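Local coordinates for protein thiaminase-I (Naegleria gruberi, PDB 4HCW) that is a thiaminase, type I by name, an alpha/beta protein with a mixed beta-sheet packed among helices, at residues V27-I30 and N31-D35; N289-V292 and L293-G297. All blocks are in the same frame, centred on the assembly; numbering follows the deposited sequence.

Interaction 1 (V27-I30 and N31-D35); sequences VKLI and NLIKD
The main chain of V27 and K28 is extended as the end of strand 26-28, and it coils at L29 into the short helix 29-34, with K28 in the N-cap position. The carbonyl oxygen of K28 starts the first turn: K28 O takes the amide N31 N at 3.1 Å, three residues on, and more weakly L32 N. Regular i to i+4 bonding then sets in, I33 N to L29 O at 3.0 Å, followed by K34 N to I30 O.

Among the side chains, K28 and N31 are partly exposed, where polar groups can reach solvent. The N31 amide nitrogen ND2 rests against the aliphatic part of the lysine, 3.6 Å from K28 CD, while the chain of K28 bends and leads its ammonium group away. I30 crosses the same amide: with CG1 anti to the backbone N (chi1 -171°), its other branch CG2 is left 4.0 Å from N31 OD1. L29 CG meets I33 CD1 at 4.3 Å, and L29 CD1 meets L32 CD1 at the same distance. In I33 the branch CG1 stands beside the backbone N (chi1 -63°), which lays it back over L29 O. L29 touches P18, while I30 and I33 touch L17.

Burial is thus confined to L29, I30 and I33; helical bonds satisfy polar main-chain atoms, so these apolar side chains can pack inward.

Interaction 2 (N289-V292 and L293-G297); sequences NTLV and LDLLG
A trans chi1 of -164° swings the side chain of N289 round so that its carbonyl oxygen caps the start of helix 290-298: N289 OD1 accepts from L291 N at 3.0 Å. This is an N-cap, a place that suits asparagine because its amide oxygen can accept from a first-turn N-H that has no preceding helical carbonyl. The other end of the same amide, ND2, is held by N285 in the preceding helix. The backbone oxygen N289 O starts the alpha-helical series by accepting from L293 N at 3.0 Å; D294, L295 and L296 repeat the step onto T290, L291 and V292.

D294 keeps CG beside its own backbone N, and this turns the carboxylate back along the helix toward T290; its OD1 is hydrogen-bonded to H311 NE2. Leucines and a valine form the apolar contacts along the helix. L291 and L295 lie one turn apart, and both touch V36. V292 and L296, also one turn apart, line the buried face, where compact branched side chains fit, and the methyl V292 CG1 stands 4.4 Å from the methyl L296 CD1.

In the fold
Interactions 1 and 2 are far apart in sequence yet pack directly together, their centres 11 Å apart, so that the short helix 29-34 lies against helix 290-298. I33 packs against both V292 and L296: its CD1 lies 3.6 Å from L296 CD2, and its CG2 lies 4.1 Å from V292 CG1. Beside it, L29 CD1 reaches the backbone oxygen L295 O at 3.4 Å, and T301 touches both L29 and L296. The buried side chains L29 and I33 of interaction 1 thus join the buried V292-L296 face of interaction 2, tying an early part of the chain to a late one. Each contact is centred about 18 Å from the middle of the chain, on the same side of it.

Interaction 1 (V27-I30 and N31-D35)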
loop_
_atom_site.group_PDB
_atom_site.type_symbol
_atom_site.label_atom_id
_atom_site.label_comp_id
_atom_site.label_asym_id
_atom_site.label_seq_id
_atom_site.Cartn_x
_atom_site.Cartn_y
_atom_site.Cartn_z
ATOM N N VAL A 27 20.381 -1.842 5.151
ATOM C CA VAL A 27 19.971 -0.496 5.533
ATOM C C VAL A 27 18.467 -0.313 5.362
ATOM O O VAL A 27 17.951 -0.353 4.247
ATOM C CB VAL A 27 20.705 0.575 4.705
ATOM C CG1 VAL A 27 20.212 1.964 5.081
ATOM C CG2 VAL A 27 22.207 0.463 4.907
ATOM N N LYS A 28 17.770 -0.116 6.476
ATOM C CA LYS A 28 16.325 0.081 6.454
ATOM C C LYS A 28 15.975 1.560 6.365
ATOM O O LYS A 28 16.516 2.378 7.108
ATOM C CB LYS A 28 15.685 -0.527 7.704
ATOM C CG LYS A 28 15.677 -2.047 7.732
ATOM C CD LYS A 28 16.130 -2.571 9.086
ATOM C CE LYS A 28 15.309 -3.772 9.523
ATOM N NZ LYS A 28 13.913 -3.383 9.869
ATOM N N LEU A 29 15.066 1.896 5.455
ATOM C CA LEU A 29 14.625 3.276 5.286
ATOM C C LEU A 29 13.896 3.768 6.530
ATOM O O LEU A 29 13.930 4.956 6.853
ATOM C CB LEU A 29 13.714 3.403 4.063
ATOM C CG LEU A 29 13.220 4.813 3.734
ATOM C CD1 LEU A 29 14.381 5.706 3.325
ATOM C CD2 LEU A 29 12.154 4.780 2.652
ATOM N N ILE A 30 13.240 2.846 7.227
ATOM C CA ILE A 30 12.504 3.181 8.439
ATOM C C ILE A 30 13.443 3.697 9.532
ATOM O O ILE A 30 13.052 4.517 10.362
ATOM C CB ILE A 30 11.672 1.978 8.954
ATOM C CG1 ILE A 30 10.745 2.405 10.094
ATOM C CG2 ILE A 30 12.577 0.828 9.382
ATOM C CD1 ILE A 30 9.779 3.507 9.715
ATOM N N ASN A 31 14.688 3.228 9.513
ATOM C CA ASN A 31 15.687 3.684 10.471
ATOM C C ASN A 31 16.199 5.079 10.136
ATOM O O ASN A 31 16.467 5.882 11.031
ATOM C CB ASN A 31 16.852 2.696 10.552
ATOM C CG ASN A 31 16.461 1.388 11.211
ATOM O OD1 ASN A 31 15.533 1.340 12.019
ATOM N ND2 ASN A 31 17.174 0.319 10.873
ATOM N N LEU A 32 16.334 5.363 8.844
ATOM C CA LEU A 32 16.770 6.680 8.395
ATOM C C LEU A 32 15.736 7.741 8.756
ATOM O O LEU A 32 16.086 8.841 9.179
ATOM C CB LEU A 32 17.023 6.684 6.887
ATOM C CG LEU A 32 18.153 5.786 6.378
ATOM C CD1 LEU A 32 18.375 5.997 4.888
ATOM C CD2 LEU A 32 19.435 6.039 7.159
ATOM N N ILE A 33 14.462 7.399 8.591
ATOM C CA ILE A 33 13.374 8.312 8.920
ATOM C C ILE A 33 13.255 8.506 10.429
ATOM O O ILE A 33 13.046 9.623 10.905
ATOM C CB ILE A 33 12.031 7.816 8.349
ATOM C CG1 ILE A 33 12.090 7.774 6.821
ATOM C CG2 ILE A 33 10.884 8.706 8.807
ATOM C CD1 ILE A 33 10.789 7.374 6.173
ATOM N N LYS A 34 13.402 7.416 11.176
ATOM C CA LYS A 34 13.323 7.459 12.632
ATOM C C LYS A 34 14.375 8.382 13.244
ATOM O O LYS A 34 14.120 9.044 14.249
ATOM C CB LYS A 34 13.458 6.051 13.217
ATOM C CG LYS A 34 12.163 5.483 13.777
ATOM C CD LYS A 34 12.288 3.995 14.064
ATOM C CE LYS A 34 13.438 3.700 15.014
ATOM N NZ LYS A 34 13.606 2.236 15.236
ATOM N N ASP A 35 15.552 8.431 12.628
ATOM C CA ASP A 35 16.647 9.252 13.137
ATOM C C ASP A 35 16.453 10.737 12.828
ATOM O O ASP A 35 17.243 11.576 13.261
ATOM C CB ASP A 35 17.988 8.766 12.580
ATOM C CG ASP A 35 18.346 7.368 13.052
ATOM O OD1 ASP A 35 17.902 6.977 14.153
ATOM O OD2 ASP A 35 19.073 6.661 12.324
#

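Interaction 2 (N289-V292 and L293-G297)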
loop_
_atom_site.group_PDB
_atom_site.type_symbol
_atom_site.label_atom_id
_atom_site.label_comp_id
_atom_site.label_asym_id
_atom_site.label_seq_id
_atom_site.Cartn_x
_atom_site.Cartn_y
_atom_site.Cartn_z
ATOM N N ASN A 289 7.026 17.316 6.534
ATOM C CA ASN A 289 8.466 17.552 6.617
ATOM C C ASN A 289 9.159 17.180 5.313
ATOM O O ASN A 289 9.124 16.025 4.889
ATOM C CB ASN A 289 9.077 16.770 7.783
ATOM C CG ASN A 289 10.469 17.253 8.154
ATOM O OD1 ASN A 289 11.282 17.580 7.291
ATOM N ND2 ASN A 289 10.746 17.299 9.452
ATOM N N THR A 290 9.791 18.166 4.684
ATOM C CA THR A 290 10.422 17.973 3.382
ATOM C C THR A 290 11.569 16.970 3.425
ATOM O O THR A 290 11.846 16.298 2.433
ATOM C CB THR A 290 10.935 19.304 2.800
ATOM O OG1 THR A 290 11.893 19.883 3.695
ATOM C CG2 THR A 290 9.783 20.276 2.599
ATOM N N LEU A 291 12.235 16.867 4.571
ATOM C CA LEU A 291 13.334 15.919 4.717
ATOM C C LEU A 291 12.812 14.488 4.759
ATOM O O LEU A 291 13.419 13.580 4.192
ATOM C CB LEU A 291 14.162 16.226 5.967
ATOM C CG LEU A 291 15.378 15.323 6.195
ATOM C CD1 LEU A 291 16.249 15.263 4.949
ATOM C CD2 LEU A 291 16.188 15.804 7.387
ATOM N N VAL A 292 11.683 14.292 5.433
ATOM C CA VAL A 292 11.047 12.982 5.482
ATOM C C VAL A 292 10.526 12.611 4.097
ATOM O O VAL A 292 10.686 11.477 3.646
ATOM C CB VAL A 292 9.889 12.952 6.495
ATOM C CG1 VAL A 292 9.200 11.597 6.480
ATOM C CG2 VAL A 292 10.400 13.275 7.891
ATOM N N LEU A 293 9.911 13.580 3.424
ATOM C CA LEU A 293 9.402 13.376 2.074
ATOM C C LEU A 293 10.527 13.027 1.104
ATOM O O LEU A 293 10.381 12.132 0.272
ATOM C CB LEU A 293 8.651 14.615 1.583
ATOM C CG LEU A 293 7.362 14.980 2.324
ATOM C CD1 LEU A 293 6.700 16.193 1.684
ATOM C CD2 LEU A 293 6.404 13.800 2.356
ATOM N N ASP A 294 11.648 13.733 1.217
ATOM C CA ASP A 294 12.796 13.484 0.351
ATOM C C ASP A 294 13.378 12.093 0.586
ATOM O O ASP A 294 13.801 11.422 -0.355
ATOM C CB ASP A 294 13.875 14.553 0.549
ATOM C CG ASP A 294 13.485 15.894 -0.047
ATOM O OD1 ASP A 294 12.757 15.907 -1.062
ATOM O OD2 ASP A 294 13.909 16.935 0.497
ATOM N N LEU A 295 13.392 11.668 1.845
ATOM C CA LEU A 295 13.874 10.337 2.196
ATOM C C LEU A 295 12.935 9.262 1.663
ATOM O O LEU A 295 13.380 8.202 1.222
ATOM C CB LEU A 295 14.035 10.201 3.710
ATOM C CG LEU A 295 15.239 10.917 4.327
ATOM C CD1 LEU A 295 15.141 10.913 5.840
ATOM C CD2 LEU A 295 16.536 10.268 3.873
ATOM N N LEU A 296 11.635 9.541 1.706
ATOM C CA LEU A 296 10.638 8.639 1.139
ATOM C C LEU A 296 10.852 8.490 -0.361
ATOM O O LEU A 296 10.629 7.421 -0.928
ATOM C CB LEU A 296 9.223 9.151 1.415
ATOM C CG LEU A 296 8.699 9.020 2.846
ATOM C CD1 LEU A 296 7.336 9.681 2.975
ATOM C CD2 LEU A 296 8.627 7.559 3.254
ATOM N N GLY A 297 11.292 9.571 -0.998
ATOM C CA GLY A 297 11.558 9.567 -2.424
ATOM C C GLY A 297 12.721 8.671 -2.801
ATOM O O GLY A 297 12.787 8.165 -3.921
#